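Local coordinates for FrpC operon protein (Neisseria meningitidis, PDB 5EDF) that is an iron-regulated meningococcal protein, FrpD, that binds the RTX protein FrpC and is putatively involved in adhesion, its exact role being unsettled, at residues V19-Q24 and K45-T50; M28-G33 and N59-S64; D99-R104 and F189-Y194; A161-R166 and E207-H212. All coordinates share one frame; numbering follows the deposited sequence. Where two conformers were deposited one is given.

Contact 1: V19-Q24 and K45-T50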
# COMPACT_ATOMS: atom_id res chain seq x y z
N VAL A 19 -9.51 -12.89 -10.26
CA VAL A 19 -8.43 -13.43 -11.07
C VAL A 19 -7.49 -14.23 -10.15
O VAL A 19 -7.10 -13.74 -9.09
CB VAL A 19 -7.68 -12.35 -11.86
CG1 VAL A 19 -6.50 -12.96 -12.69
CG2 VAL A 19 -8.65 -11.57 -12.75
N THR A 20 -7.09 -15.41 -10.60
CA THR A 20 -6.19 -16.28 -9.87
C THR A 20 -4.75 -16.13 -10.37
O THR A 20 -4.47 -16.20 -11.57
CB THR A 20 -6.65 -17.72 -9.95
OG1 THR A 20 -7.97 -17.82 -9.42
CG2 THR A 20 -5.69 -18.64 -9.20
N PHE A 21 -3.84 -15.91 -9.41
CA PHE A 21 -2.42 -15.74 -9.64
C PHE A 21 -1.68 -16.85 -8.92
O PHE A 21 -2.17 -17.40 -7.98
CB PHE A 21 -1.99 -14.41 -9.08
CG PHE A 21 -2.57 -13.23 -9.80
CD1 PHE A 21 -1.93 -12.67 -10.89
CD2 PHE A 21 -3.76 -12.66 -9.38
CE1 PHE A 21 -2.44 -11.57 -11.56
CE2 PHE A 21 -4.26 -11.54 -10.02
CZ PHE A 21 -3.62 -11.01 -11.13
N ASP A 22 -0.49 -17.17 -9.43
CA ASP A 22 0.35 -18.21 -8.86
C ASP A 22 1.77 -17.72 -8.71
O ASP A 22 2.36 -17.28 -9.69
CB ASP A 22 0.33 -19.49 -9.72
CG ASP A 22 1.18 -20.56 -9.14
OD1 ASP A 22 0.73 -21.23 -8.19
OD2 ASP A 22 2.31 -20.71 -9.63
N PHE A 23 2.27 -17.72 -7.48
CA PHE A 23 3.66 -17.44 -7.17
C PHE A 23 4.38 -18.75 -6.90
O PHE A 23 4.32 -19.25 -5.79
CB PHE A 23 3.79 -16.59 -5.89
CG PHE A 23 3.20 -15.20 -5.95
CD1 PHE A 23 3.97 -14.10 -6.34
CD2 PHE A 23 1.94 -14.98 -5.45
CE1 PHE A 23 3.42 -12.81 -6.31
CE2 PHE A 23 1.40 -13.67 -5.40
CZ PHE A 23 2.17 -12.61 -5.83
N GLN A 24 5.00 -19.30 -7.93
CA GLN A 24 5.70 -20.58 -7.81
C GLN A 24 4.92 -21.60 -6.97
O GLN A 24 5.49 -22.23 -6.07
CB GLN A 24 7.11 -20.38 -7.27
CG GLN A 24 7.92 -19.33 -8.00
CD GLN A 24 8.38 -19.75 -9.38
OE1 GLN A 24 8.42 -20.94 -9.72
NE2 GLN A 24 8.75 -18.76 -10.19
N LYS A 45 -12.25 -3.03 -20.53
CA LYS A 45 -11.93 -4.46 -20.62
C LYS A 45 -10.99 -4.78 -19.47
O LYS A 45 -9.94 -4.16 -19.32
CB LYS A 45 -11.28 -4.80 -21.95
CG LYS A 45 -12.21 -4.60 -23.15
CD LYS A 45 -11.47 -4.87 -24.45
CE LYS A 45 -12.39 -4.68 -25.67
NZ LYS A 45 -12.98 -3.30 -25.82
N TRP A 46 -11.38 -5.74 -18.65
CA TRP A 46 -10.67 -6.03 -17.41
C TRP A 46 -10.10 -7.43 -17.46
O TRP A 46 -10.73 -8.35 -18.00
CB TRP A 46 -11.61 -5.87 -16.20
CG TRP A 46 -11.87 -4.43 -15.87
CD1 TRP A 46 -12.51 -3.53 -16.63
CD2 TRP A 46 -11.44 -3.72 -14.68
NE1 TRP A 46 -12.54 -2.28 -16.02
CE2 TRP A 46 -11.87 -2.39 -14.82
CE3 TRP A 46 -10.72 -4.09 -13.54
CZ2 TRP A 46 -11.59 -1.42 -13.86
CZ3 TRP A 46 -10.48 -3.10 -12.57
CH2 TRP A 46 -10.91 -1.82 -12.75
N LEU A 47 -8.93 -7.57 -16.87
CA LEU A 47 -8.22 -8.84 -16.78
C LEU A 47 -9.17 -9.93 -16.35
O LEU A 47 -9.97 -9.75 -15.42
CB LEU A 47 -7.08 -8.78 -15.74
CG LEU A 47 -6.08 -9.94 -15.76
CD1 LEU A 47 -5.26 -9.90 -17.03
CD2 LEU A 47 -5.18 -9.85 -14.54
N SER A 48 -9.06 -11.09 -17.00
CA SER A 48 -9.85 -12.25 -16.66
C SER A 48 -9.00 -13.50 -16.59
O SER A 48 -7.98 -13.59 -17.27
CB SER A 48 -10.92 -12.46 -17.74
OG SER A 48 -10.40 -12.49 -19.06
N ASP A 49 -9.43 -14.49 -15.81
CA ASP A 49 -8.86 -15.84 -15.91
C ASP A 49 -8.95 -16.27 -17.40
O ASP A 49 -9.95 -16.05 -18.08
CB ASP A 49 -9.65 -16.79 -15.04
CG ASP A 49 -9.52 -16.51 -13.56
OD1 ASP A 49 -8.44 -16.08 -13.11
OD2 ASP A 49 -10.48 -16.79 -12.83
N THR A 50 -7.89 -16.90 -17.89
CA THR A 50 -7.82 -17.33 -19.28
C THR A 50 -8.16 -18.82 -19.39
O THR A 50 -7.55 -19.63 -18.70
CB THR A 50 -6.44 -17.12 -19.85
OG1 THR A 50 -6.13 -15.70 -19.81
CG2 THR A 50 -6.35 -17.63 -21.29
O HOH W 1 -10.28 -16.52 -10.18
O HOH W 2 -5.93 -16.97 -13.84

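Contact 2: M28-G33 and N59-S64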
# COMPACT_ATOMS: atom_id res chain seq x y z
N MSE A 28 -3.12 -16.91 -5.19
CA MSE A 28 -3.76 -15.76 -4.64
C MSE A 28 -4.94 -15.47 -5.53
O MSE A 28 -4.79 -15.46 -6.77
CB MSE A 28 -2.82 -14.58 -4.70
CG MSE A 28 -3.22 -13.43 -3.88
SE MSE A 28 -1.75 -12.20 -3.44
CE MSE A 28 -1.32 -12.68 -1.60
N VAL A 29 -6.10 -15.23 -4.94
CA VAL A 29 -7.34 -15.03 -5.70
C VAL A 29 -7.84 -13.62 -5.37
O VAL A 29 -8.14 -13.34 -4.21
CB VAL A 29 -8.41 -16.08 -5.38
CG1 VAL A 29 -9.71 -15.77 -6.12
CG2 VAL A 29 -7.89 -17.45 -5.77
N ILE A 30 -7.84 -12.71 -6.35
CA ILE A 30 -8.02 -11.28 -6.12
C ILE A 30 -9.30 -10.80 -6.77
O ILE A 30 -9.45 -10.96 -7.99
CB ILE A 30 -6.82 -10.50 -6.66
CG1 ILE A 30 -5.54 -11.01 -6.00
CG2 ILE A 30 -7.00 -8.97 -6.40
CD1 ILE A 30 -4.29 -10.21 -6.31
N PRO A 31 -10.21 -10.17 -6.01
CA PRO A 31 -11.36 -9.53 -6.69
C PRO A 31 -10.89 -8.54 -7.74
O PRO A 31 -9.97 -7.75 -7.48
CB PRO A 31 -12.12 -8.86 -5.55
CG PRO A 31 -11.71 -9.64 -4.32
CD PRO A 31 -10.27 -9.99 -4.56
N TYR A 32 -11.45 -8.60 -8.93
CA TYR A 32 -10.83 -7.97 -10.07
C TYR A 32 -10.83 -6.47 -10.03
O TYR A 32 -10.01 -5.83 -10.71
CB TYR A 32 -11.41 -8.52 -11.39
CG TYR A 32 -12.70 -7.95 -11.88
CD1 TYR A 32 -13.83 -7.79 -11.07
CD2 TYR A 32 -12.84 -7.61 -13.22
CE1 TYR A 32 -15.03 -7.30 -11.58
CE2 TYR A 32 -14.01 -7.15 -13.72
CZ TYR A 32 -15.12 -6.99 -12.92
OH TYR A 32 -16.32 -6.55 -13.43
N GLY A 33 -11.69 -5.85 -9.23
CA GLY A 33 -11.68 -4.43 -9.06
C GLY A 33 -10.45 -3.84 -8.41
O GLY A 33 -10.25 -2.64 -8.47
N ASN A 59 5.71 -12.99 -10.79
CA ASN A 59 6.63 -12.68 -9.70
C ASN A 59 6.13 -11.57 -8.80
O ASN A 59 6.58 -11.46 -7.67
CB ASN A 59 8.00 -12.25 -10.25
CG ASN A 59 8.66 -13.31 -11.10
OD1 ASN A 59 9.29 -12.99 -12.11
ND2 ASN A 59 8.54 -14.56 -10.70
N LEU A 60 5.25 -10.71 -9.29
CA LEU A 60 4.69 -9.64 -8.50
C LEU A 60 3.30 -9.33 -9.00
O LEU A 60 3.00 -9.57 -10.19
CB LEU A 60 5.56 -8.36 -8.53
CG LEU A 60 5.53 -7.52 -9.80
CD1 LEU A 60 4.40 -6.53 -9.85
CD2 LEU A 60 6.87 -6.78 -9.95
N ILE A 61 2.47 -8.82 -8.11
CA ILE A 61 1.16 -8.28 -8.43
C ILE A 61 1.12 -6.86 -7.91
O ILE A 61 1.58 -6.60 -6.80
CB ILE A 61 0.02 -9.06 -7.73
CG1 ILE A 61 0.09 -10.56 -8.06
CG2 ILE A 61 -1.36 -8.47 -8.15
CD1 ILE A 61 -0.87 -11.38 -7.21
N GLU A 62 0.59 -5.93 -8.69
CA GLU A 62 0.44 -4.54 -8.29
C GLU A 62 -1.02 -4.22 -8.25
O GLU A 62 -1.64 -3.98 -9.29
CB GLU A 62 1.20 -3.57 -9.23
CG GLU A 62 1.17 -2.12 -8.77
CD GLU A 62 1.97 -1.21 -9.64
OE1 GLU A 62 2.17 -1.52 -10.84
OE2 GLU A 62 2.43 -0.15 -9.14
N ILE A 63 -1.64 -4.29 -7.08
CA ILE A 63 -3.03 -3.89 -6.92
C ILE A 63 -3.12 -2.38 -6.76
O ILE A 63 -2.12 -1.73 -6.40
CB ILE A 63 -3.73 -4.62 -5.76
CG1 ILE A 63 -3.16 -4.24 -4.39
CG2 ILE A 63 -3.72 -6.14 -5.99
CD1 ILE A 63 -4.08 -4.68 -3.20
N SER A 64 -4.30 -1.82 -7.00
CA SER A 64 -4.51 -0.39 -6.86
C SER A 64 -5.77 -0.20 -6.04
O SER A 64 -6.79 -0.82 -6.29
CB SER A 64 -4.59 0.28 -8.25
OG SER A 64 -3.45 0.05 -9.05

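Contact 3: D99-R104 and F189-Y194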
# COMPACT_ATOMS: atom_id res chain seq x y z
N ASP A 99 -3.69 4.45 -4.55
CA ASP A 99 -2.38 3.94 -4.15
C ASP A 99 -2.11 2.58 -4.79
O ASP A 99 -3.04 1.78 -4.99
CB ASP A 99 -2.32 3.80 -2.62
CG ASP A 99 -2.45 5.09 -1.89
OD1 ASP A 99 -2.03 6.14 -2.40
OD2 ASP A 99 -2.95 5.06 -0.73
N ASP A 100 -0.85 2.31 -5.09
CA ASP A 100 -0.41 1.02 -5.61
C ASP A 100 0.23 0.21 -4.53
O ASP A 100 1.04 0.73 -3.74
CB ASP A 100 0.58 1.23 -6.74
CG ASP A 100 -0.07 1.84 -7.96
OD1 ASP A 100 -0.96 1.20 -8.52
OD2 ASP A 100 0.35 2.95 -8.32
N ILE A 101 -0.09 -1.07 -4.46
CA ILE A 101 0.47 -1.96 -3.45
C ILE A 101 1.11 -3.14 -4.17
O ILE A 101 0.44 -3.83 -4.94
CB ILE A 101 -0.62 -2.43 -2.44
CG1 ILE A 101 -1.23 -1.21 -1.72
CG2 ILE A 101 0.00 -3.45 -1.48
CD1 ILE A 101 -2.50 -1.52 -0.97
N VAL A 102 2.41 -3.32 -3.97
CA VAL A 102 3.18 -4.33 -4.69
C VAL A 102 3.36 -5.54 -3.80
O VAL A 102 3.94 -5.45 -2.71
CB VAL A 102 4.49 -3.77 -5.22
CG1 VAL A 102 5.31 -4.87 -5.92
CG2 VAL A 102 4.25 -2.61 -6.17
N ILE A 103 2.91 -6.69 -4.30
CA ILE A 103 2.91 -7.96 -3.58
C ILE A 103 3.85 -8.93 -4.27
O ILE A 103 3.72 -9.16 -5.48
CB ILE A 103 1.51 -8.57 -3.53
CG1 ILE A 103 0.52 -7.60 -2.92
CG2 ILE A 103 1.53 -9.91 -2.74
CD1 ILE A 103 -0.95 -8.00 -3.08
N ARG A 104 4.77 -9.51 -3.51
CA ARG A 104 5.70 -10.55 -3.99
C ARG A 104 5.73 -11.66 -2.97
O ARG A 104 5.34 -11.48 -1.83
CB ARG A 104 7.13 -10.02 -4.15
CG ARG A 104 7.22 -8.93 -5.14
CD ARG A 104 8.67 -8.48 -5.31
NE ARG A 104 9.36 -9.48 -6.09
CZ ARG A 104 9.71 -9.37 -7.38
NH1 ARG A 104 9.53 -8.26 -8.07
NH2 ARG A 104 10.28 -10.40 -7.96
N PHE A 189 4.41 -13.24 2.19
CA PHE A 189 4.48 -12.26 1.10
C PHE A 189 5.18 -11.01 1.57
O PHE A 189 5.14 -10.68 2.76
CB PHE A 189 3.08 -11.89 0.57
CG PHE A 189 2.33 -13.07 0.06
CD1 PHE A 189 2.53 -13.51 -1.22
CD2 PHE A 189 1.44 -13.79 0.88
CE1 PHE A 189 1.87 -14.68 -1.69
CE2 PHE A 189 0.75 -14.91 0.42
CZ PHE A 189 0.99 -15.36 -0.86
N THR A 190 5.84 -10.32 0.67
CA THR A 190 6.27 -8.96 0.95
C THR A 190 5.26 -8.01 0.32
O THR A 190 4.77 -8.26 -0.79
CB THR A 190 7.67 -8.66 0.44
OG1 THR A 190 7.72 -8.80 -0.99
CG2 THR A 190 8.70 -9.60 1.07
N VAL A 191 4.93 -6.95 1.06
CA VAL A 191 3.89 -6.02 0.66
C VAL A 191 4.46 -4.63 0.87
O VAL A 191 4.78 -4.24 2.02
CB VAL A 191 2.62 -6.27 1.47
CG1 VAL A 191 1.56 -5.29 1.10
CG2 VAL A 191 2.15 -7.72 1.23
N GLN A 192 4.68 -3.90 -0.21
CA GLN A 192 5.44 -2.65 -0.20
C GLN A 192 4.63 -1.61 -0.93
O GLN A 192 4.16 -1.84 -2.06
CB GLN A 192 6.80 -2.84 -0.83
CG GLN A 192 7.66 -3.86 -0.10
CD GLN A 192 8.96 -4.21 -0.77
OE1 GLN A 192 9.31 -3.68 -1.80
NE2 GLN A 192 9.67 -5.16 -0.16
N TYR A 193 4.50 -0.42 -0.35
CA TYR A 193 3.64 0.59 -0.95
C TYR A 193 3.92 1.97 -0.39
O TYR A 193 4.47 2.11 0.69
CB TYR A 193 2.18 0.20 -0.74
CG TYR A 193 1.69 0.05 0.69
CD1 TYR A 193 1.01 1.07 1.32
CD2 TYR A 193 1.89 -1.13 1.39
CE1 TYR A 193 0.56 0.93 2.63
CE2 TYR A 193 1.43 -1.29 2.68
CZ TYR A 193 0.77 -0.25 3.31
OH TYR A 193 0.27 -0.33 4.59
N TYR A 194 3.49 2.97 -1.12
CA TYR A 194 3.46 4.38 -0.76
C TYR A 194 1.99 4.78 -0.62
O TYR A 194 1.31 5.03 -1.64
CB TYR A 194 4.15 5.24 -1.82
CG TYR A 194 5.61 5.00 -2.00
CD1 TYR A 194 6.53 5.36 -1.05
CD2 TYR A 194 6.11 4.41 -3.17
CE1 TYR A 194 7.88 5.12 -1.20
CE2 TYR A 194 7.47 4.18 -3.35
CZ TYR A 194 8.36 4.54 -2.37
OH TYR A 194 9.73 4.32 -2.54
O HOH W 3 3.07 2.42 -3.99
O HOH W 4 1.12 4.49 -4.32
O HOH W 5 6.71 -6.48 -2.38

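Contact 4: A161-R166 and E207-H212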
# COMPACT_ATOMS: atom_id res chain seq x y z
N ALA A 161 6.31 -4.90 10.01
CA ALA A 161 6.09 -3.77 9.12
C ALA A 161 6.93 -2.61 9.59
O ALA A 161 7.15 -2.44 10.80
CB ALA A 161 4.62 -3.36 9.11
N ILE A 162 7.37 -1.77 8.65
CA ILE A 162 7.99 -0.51 8.98
C ILE A 162 7.31 0.59 8.16
O ILE A 162 7.28 0.53 6.91
CB ILE A 162 9.53 -0.52 8.81
CG1 ILE A 162 10.11 0.89 9.02
CG2 ILE A 162 9.92 -1.06 7.45
CD1 ILE A 162 11.58 0.93 9.43
N ILE A 163 6.73 1.57 8.86
CA ILE A 163 6.03 2.69 8.28
C ILE A 163 6.91 3.92 8.53
O ILE A 163 7.30 4.20 9.66
CB ILE A 163 4.67 2.91 8.95
CG1 ILE A 163 3.78 1.68 8.86
CG2 ILE A 163 4.00 4.19 8.34
CD1 ILE A 163 2.44 1.78 9.67
N THR A 164 7.28 4.63 7.46
CA THR A 164 8.13 5.84 7.57
C THR A 164 7.36 7.02 7.01
O THR A 164 6.84 6.97 5.92
CB THR A 164 9.44 5.68 6.81
OG1 THR A 164 10.08 4.45 7.16
CG2 THR A 164 10.41 6.85 7.09
N HIS A 165 7.24 8.07 7.79
CA HIS A 165 6.44 9.26 7.43
C HIS A 165 7.33 10.46 7.58
O HIS A 165 7.89 10.68 8.65
CB HIS A 165 5.24 9.34 8.38
CG HIS A 165 4.22 10.38 8.04
ND1 HIS A 165 3.52 10.37 6.85
CD2 HIS A 165 3.75 11.43 8.75
CE1 HIS A 165 2.68 11.40 6.84
NE2 HIS A 165 2.76 12.03 8.00
N ARG A 166 7.54 11.24 6.52
CA ARG A 166 8.55 12.28 6.52
C ARG A 166 8.10 13.56 5.84
O ARG A 166 7.31 13.54 4.88
CB ARG A 166 9.82 11.77 5.83
CG ARG A 166 9.57 11.18 4.46
CD ARG A 166 10.84 10.84 3.71
NE ARG A 166 11.89 10.19 4.51
CZ ARG A 166 12.12 8.88 4.53
NH1 ARG A 166 11.37 8.03 3.83
NH2 ARG A 166 13.12 8.41 5.27
N GLU A 207 -3.93 7.10 11.70
CA GLU A 207 -4.21 7.07 10.26
C GLU A 207 -3.29 6.09 9.53
O GLU A 207 -3.75 5.30 8.71
CB GLU A 207 -4.05 8.45 9.64
CG GLU A 207 -5.15 9.42 10.05
CD GLU A 207 -4.91 10.82 9.54
OE1 GLU A 207 -3.95 11.49 10.02
OE2 GLU A 207 -5.72 11.30 8.70
N LEU A 208 -2.01 6.12 9.87
CA LEU A 208 -1.01 5.29 9.18
C LEU A 208 -1.13 3.81 9.54
O LEU A 208 -1.19 2.95 8.66
CB LEU A 208 0.39 5.83 9.50
CG LEU A 208 0.69 7.24 9.04
CD1 LEU A 208 1.97 7.80 9.70
CD2 LEU A 208 0.86 7.23 7.54
N VAL A 209 -1.19 3.49 10.84
CA VAL A 209 -1.43 2.11 11.27
C VAL A 209 -2.78 1.60 10.80
O VAL A 209 -2.90 0.45 10.36
CB VAL A 209 -1.26 1.94 12.82
CG1 VAL A 209 -1.69 0.54 13.26
CG2 VAL A 209 0.19 2.17 13.19
N GLY A 210 -3.81 2.43 10.84
CA GLY A 210 -5.12 2.03 10.35
C GLY A 210 -5.06 1.57 8.91
O GLY A 210 -5.68 0.57 8.54
N TYR A 211 -4.37 2.32 8.08
CA TYR A 211 -4.23 1.97 6.66
C TYR A 211 -3.55 0.61 6.57
O TYR A 211 -4.03 -0.27 5.83
CB TYR A 211 -3.45 3.08 5.95
CG TYR A 211 -3.41 2.99 4.43
CD1 TYR A 211 -3.95 3.98 3.65
CD2 TYR A 211 -2.82 1.90 3.79
CE1 TYR A 211 -3.89 3.92 2.27
CE2 TYR A 211 -2.78 1.83 2.42
CZ TYR A 211 -3.32 2.83 1.65
OH TYR A 211 -3.24 2.68 0.26
N HIS A 212 -2.45 0.44 7.29
CA HIS A 212 -1.74 -0.82 7.19
C HIS A 212 -2.55 -2.00 7.68
O HIS A 212 -2.50 -3.07 7.07
CB HIS A 212 -0.37 -0.78 7.87
CG HIS A 212 0.42 -1.98 7.56
ND1 HIS A 212 0.74 -2.31 6.25
CD2 HIS A 212 0.90 -2.98 8.33
CE1 HIS A 212 1.36 -3.47 6.25
NE2 HIS A 212 1.49 -3.90 7.50

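Contact 1: V19-Q24 and K45-T50
Asp-49 reaches back from a loop to the backbone N-H of Thr-20, and one carboxylate oxygen does most of the work. Its OD1 accepts that hydrogen at 2.9 Å (Thr-20 N to Asp-49 OD1), almost straight at 167° and on the syn lone pair, the side facing OD2. The carboxylate can take this place because CG lies beside the backbone N of Asp-49 (chi1 -67°), which brings the group nearer the strand than the direction of CB alone would suggest. Two waters complete the grip: one gives protons to Thr-20 O and Asp-49 OD1, the other joins Thr-20 OG1 to Asp-49 OD2, 2.7 Å from that oxygen. Both carboxylate oxygens are therefore tied to the same residue.

Next to this polar end lies an apolar one. Leu-47 sends CD2 between two residues of 19-24, meeting Val-19 CG1 and Phe-21 CZ at 3.9 Å each. Val-19 and Leu-47 cross at roughly a right angle, whereas the Phe-21 side chain comes from the opposite direction and offers only its far end. The other valine methyl, CG2, packs 3.5 Å from Leu-47 O, the carbonyl accepting a hydrogen bond from Asn-8 ND2. Tyr-56, on the parallel neighbour of strand 18-23, packs against Val-19, Phe-21 and Leu-47. This is the chain following strand 45-46 packed on a strand of a small mixed sheet, pinned by an aspartate-to-backbone bond.

Contact 2: M28-G33 and N59-S64
Ile-61 meets Ile-30 end to end, and this pairing of branched side chains is the centre of a contact between strands that are not sheet neighbours. The axes of 28-31 and 61-64 come no closer than 10.2 Å and run at 25° to each other, so the backbones are spaced for side-chain packing and not for pairing. Along 59-64, the first residue to touch is Ile-61. Its CG1 lies beside the backbone N (chi1 -55°) and the chain then extends, carrying CD1 to within 3.7 Å of Ile-30 CD1; the branch methyl Ile-61 CG2 approaches the same atom at 3.9 Å. The Ile-61 terminal methyl is also 4.0 Å from the selenium of Met-28, a selenomethionine introduced for the experiment, whose chain crosses that of the isoleucine at a slant.

Two residues on, Ile-63 turns CG2 toward the same partner, 4.1 Å from Ile-30 CD1. Here CG1 stands between the backbone N and the carbonyl carbon (chi1 67°), which places CG2 beside the N and makes it the methyl that touches. Ser-64 closes the segment near Gly-33, with its hydroxyl bonded to Asp-100.

Phe-21 and Phe-23 pack on Ile-61, while Phe-222 and Leu-218 of helix 205-224 pack on Met-28 and Ile-63 respectively. The chemistry is wholly apolar at the touching side chains: with no polar bond to set direction, the fit of methyl and selenium surfaces, all of them buried, holds the small sheet against the large one.

Contact 3: D99-R104 and F189-Y194
Val-102 and Gln-192 exchange two backbone hydrogen bonds, and Arg-104 and Thr-190 exchange two more: strands 98-105 and 189-193 are adjacent interior strands of the long antiparallel sheet. Val-102 N to Gln-192 O is 3.0 Å and nearly straight, whereas Thr-190 N to Arg-104 O, though shorter at 2.8 Å, is bent to 145°. Between these pairs, Ile-103 faces Val-191 in a non-hydrogen-bonded pair.

On the face carrying the isoleucines, Ile-101 crosses Val-191 at a slant, its CG2 3.5 Å from Val-191 CG1, and lies alongside Tyr-193 with CG1 3.8 Å from the tyrosine CB. Ile-103 CG2 reaches Phe-189 CD1 at 4.0 Å. On the other face Arg-104 and Thr-190 point the same way; the threonine OG1, set between its own backbone N and carbonyl carbon (chi1 62°), comes 3.4 Å from Arg-104 CB.

Further out, helix 205-224 lies over the isoleucine face, where Val-215 touches Ile-101, Val-191 and Tyr-193. His-212 of that helix bonds the Tyr-193 hydroxyl, and Tyr-211 bonds Asp-99, whose carboxylate also takes the backbone N-H groups of Phe-196 and Ile-197. Beyond the paired residues the strands part and water takes over: one molecule gives a proton to Asp-100 O at 2.7 Å and accepts one from Tyr-194 N.

Contact 4: A161-R166 and E207-H212
Leu-208 lays a methyl over the ring of His-165, a CH-pi contact in which CD1 stands 4.1 Å from the ring centroid and 24° off the normal. The two side chains meet at about a right angle. CD1 is displaced toward the rim and is nearest the CG end, also touching His-165 CB. The imidazole is held in this attitude by both ring nitrogens, ND1 bonded to Thr-180 OG1 and NE2 to the backbone N of Leu-203; its rotation is thereby fixed while the leucine takes a face.

Ile-163 occupies the middle of the contact. Because its CG1 lies beside the backbone N (chi1 -58°) and the chain extends from there, CD1 runs in to the helix backbone, 3.9 Å from Leu-208 O, and touches Val-209 CG2 at 4.2 Å. The branch methyl CG2 meets Leu-208 CB, the two side chains crossing obliquely.

At the far end Ala-161 turns its CB toward the His-212 ring, 3.6 Å from NE2. The other ring nitrogen, ND1, is bonded to the hydroxyl of Tyr-193. Ile-162 points away from the helix and belongs to the azide pocket, so neighbouring residues of the strand serve different faces. Strand and helix axes lie 10.0 Å apart at 141°, and Tyr-133 of strand 133-138 packs on Ile-163, Val-209 and His-212: a two-layer alpha+beta packing, with helix 205-224 against one face of the long antiparallel sheet.

How the contacts relate
Contact 3 is the sheet itself, close to the centre of the chain, partly buried and built on backbone hydrogen bonds. Contacts 2 and 4 pack other elements against strands of that sheet, both buried: contact 2 brings in a strand of the small sheet through purely aliphatic and selenium packing, contact 4 the helix 205-224, adding histidine rings. Contact 1, about 20 Å from the chain centre, is mostly buried but has Asp-49 at its exposed rim, and mixes apolar packing with a carboxylate and waters. Strands 18-23 and 26-31 tie contacts 1 and 2, and strands 61-70 and 98-105 tie contacts 2 and 3. Contacts 3 and 4 meet through buried tyrosine bonds, whereas contacts 1 and 4 do not touch.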